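Local coordinates for salicylic acid-binding protein 2 (Nicotiana tabacum, PDB 1Y7I) that hydrolyses methyl salicylate to salicylic acid and methanol, releasing the active signal for systemic acquired resistance in plant innate immunity, at residues Ser199-Tyr204 with Gly226-Ile231. Numbering follows the deposited sequence.
Sequences SVKRVY and GVTEAI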
loop_
_atom_site.group_PDB
_atom_site.type_symbol
_atom_site.label_atom_id
_atom_site.label_comp_id
_atom_site.label_asym_id
_atom_site.label_seq_id
_atom_site.Cartn_x
_atom_site.Cartn_y
_atom_site.Cartn_z
ATOM N N SER B 199 32.472 -5.129 8.883
ATOM C CA SER B 199 33.306 -5.267 7.690
ATOM C C SER B 199 32.593 -4.706 6.462
ATOM O O SER B 199 33.216 -4.456 5.430
ATOM C CB SER B 199 33.650 -6.738 7.450
ATOM O OG SER B 199 32.490 -7.479 7.121
ATOM N N VAL B 200 31.284 -4.521 6.574
ATOM C CA VAL B 200 30.510 -3.984 5.466
ATOM C C VAL B 200 30.580 -2.464 5.449
ATOM O O VAL B 200 30.389 -1.808 6.475
ATOM C CB VAL B 200 29.033 -4.428 5.540
ATOM C CG1 VAL B 200 28.257 -3.866 4.350
ATOM C CG2 VAL B 200 28.962 -5.951 5.545
ATOM N N LYS B 201 30.878 -1.918 4.274
ATOM C CA LYS B 201 30.991 -0.480 4.070
ATOM C C LYS B 201 29.666 0.195 4.405
ATOM O O LYS B 201 28.612 -0.203 3.911
ATOM C CB LYS B 201 31.373 -0.199 2.608
ATOM C CG LYS B 201 31.354 1.270 2.206
ATOM C CD LYS B 201 31.507 1.435 0.688
ATOM C CE LYS B 201 31.404 2.896 0.268
ATOM N NZ LYS B 201 31.490 3.080 -1.212
ATOM N N ARG B 202 29.728 1.218 5.250
ATOM C CA ARG B 202 28.541 1.945 5.663
ATOM C C ARG B 202 28.451 3.363 5.119
ATOM O O ARG B 202 29.381 4.163 5.259
ATOM C CB ARG B 202 28.466 2.026 7.189
ATOM C CG ARG B 202 28.342 0.692 7.895
ATOM C CD ARG B 202 27.784 0.883 9.298
ATOM N NE ARG B 202 28.673 1.625 10.189
ATOM C CZ ARG B 202 29.777 1.125 10.734
ATOM N NH1 ARG B 202 30.521 1.877 11.536
ATOM N NH2 ARG B 202 30.141 -0.125 10.476
ATOM N N VAL B 203 27.307 3.675 4.522
ATOM C CA VAL B 203 27.062 5.003 3.992
ATOM C C VAL B 203 25.792 5.531 4.658
ATOM O O VAL B 203 24.759 4.862 4.650
ATOM C CB VAL B 203 26.850 4.966 2.466
ATOM C CG1 VAL B 203 26.649 6.376 1.945
ATOM C CG2 VAL B 203 28.044 4.303 1.785
ATOM N N TYR B 204 25.868 6.720 5.239
ATOM C CA TYR B 204 24.707 7.308 5.899
ATOM C C TYR B 204 24.175 8.494 5.106
ATOM O O TYR B 204 24.940 9.378 4.730
ATOM C CB TYR B 204 25.075 7.787 7.306
ATOM C CG TYR B 204 23.877 7.990 8.205
ATOM C CD1 TYR B 204 23.054 9.115 8.079
ATOM C CD2 TYR B 204 23.547 7.032 9.163
ATOM C CE1 TYR B 204 21.931 9.277 8.890
ATOM C CE2 TYR B 204 22.435 7.180 9.972
ATOM C CZ TYR B 204 21.632 8.298 9.839
ATOM O OH TYR B 204 20.549 8.430 10.675
ATOM N N GLY B 226 30.418 5.898 13.734
ATOM C CA GLY B 226 31.258 6.155 12.580
ATOM C C GLY B 226 30.698 5.588 11.290
ATOM O O GLY B 226 29.867 4.681 11.303
ATOM N N VAL B 227 31.160 6.116 10.165
ATOM C CA VAL B 227 30.683 5.653 8.875
ATOM C C VAL B 227 31.806 5.757 7.841
ATOM O O VAL B 227 32.846 6.362 8.102
ATOM C CB VAL B 227 29.465 6.499 8.424
ATOM C CG1 VAL B 227 29.933 7.829 7.841
ATOM C CG2 VAL B 227 28.633 5.724 7.438
ATOM N N THR B 228 31.605 5.155 6.675
ATOM C CA THR B 228 32.616 5.211 5.629
ATOM C C THR B 228 32.428 6.499 4.841
ATOM O O THR B 228 33.390 7.123 4.388
ATOM C CB THR B 228 32.496 4.010 4.674
ATOM O OG1 THR B 228 32.757 2.798 5.395
ATOM C CG2 THR B 228 33.488 4.138 3.524
ATOM N N GLU B 229 31.169 6.895 4.701
ATOM C CA GLU B 229 30.810 8.099 3.969
ATOM C C GLU B 229 29.455 8.627 4.433
ATOM O O GLU B 229 28.519 7.861 4.651
ATOM C CB GLU B 229 30.760 7.792 2.472
ATOM C CG GLU B 229 30.134 8.887 1.632
ATOM C CD GLU B 229 30.210 8.583 0.154
ATOM O OE1 GLU B 229 29.922 7.427 -0.231
ATOM O OE2 GLU B 229 30.555 9.501 -0.622
ATOM N N ALA B 230 29.364 9.942 4.583
ATOM C CA ALA B 230 28.125 10.572 5.005
ATOM C C ALA B 230 27.632 11.462 3.870
ATOM O O ALA B 230 28.357 12.339 3.397
ATOM C CB ALA B 230 28.351 11.397 6.265
ATOM N N ILE B 231 26.400 11.211 3.431
ATOM C CA ILE B 231 25.763 11.962 2.358
ATOM C C ILE B 231 24.654 12.781 2.996
ATOM O O ILE B 231 24.183 12.456 4.085
ATOM C CB ILE B 231 25.110 11.023 1.318
ATOM C CG1 ILE B 231 26.122 9.995 0.812
ATOM C CG2 ILE B 231 24.522 11.841 0.181
ATOM C CD1 ILE B 231 27.302 10.592 0.074
HETATM O O HOH W 1 31.714 1.765 7.825
#
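R202 reaches over to G226, just past the end of helix 215-224, linking strand 202-207 to the loop that precedes strand 229-233 in a beta-alpha-beta unit of this alpha/beta hydrolase. NH1 donates to G226 O at 2.9 Å; the oxygen lies at the edge of the guanidinium, near its plane, whereas the donor stands above the carbonyl plane, 55° out of it. A bend at chi3 (-66°) turns the guanidinium toward that carbonyl, and NE adds a weak second bond. Water 1 sits over one guanidinium face, accepting from R202 N and hydrogen-bonded to T228 OG1 (2.8 Å). T228 N donates to R202 O, whose place is less sure, and T228 CG2 touches K201 CG where the two side chains cross. Parallel pairing of V203 with E229 and Y204 with A230 follows: Y204 N donates to E229 O (2.9 Å), and Y204 O receives I231 N (2.7 Å) almost straight, at 172°. The tyrosine's CB faces V227 CG2 at 4.1 Å, but its end leads away from 226-231 to a hydroxyl bonded to A106 O. On the other face V203 CG1 packs on I231 CG1 (3.8 Å). Backbone bonds thus join edge strand 229-233 to the sheet, supplemented by a charged side chain and a water.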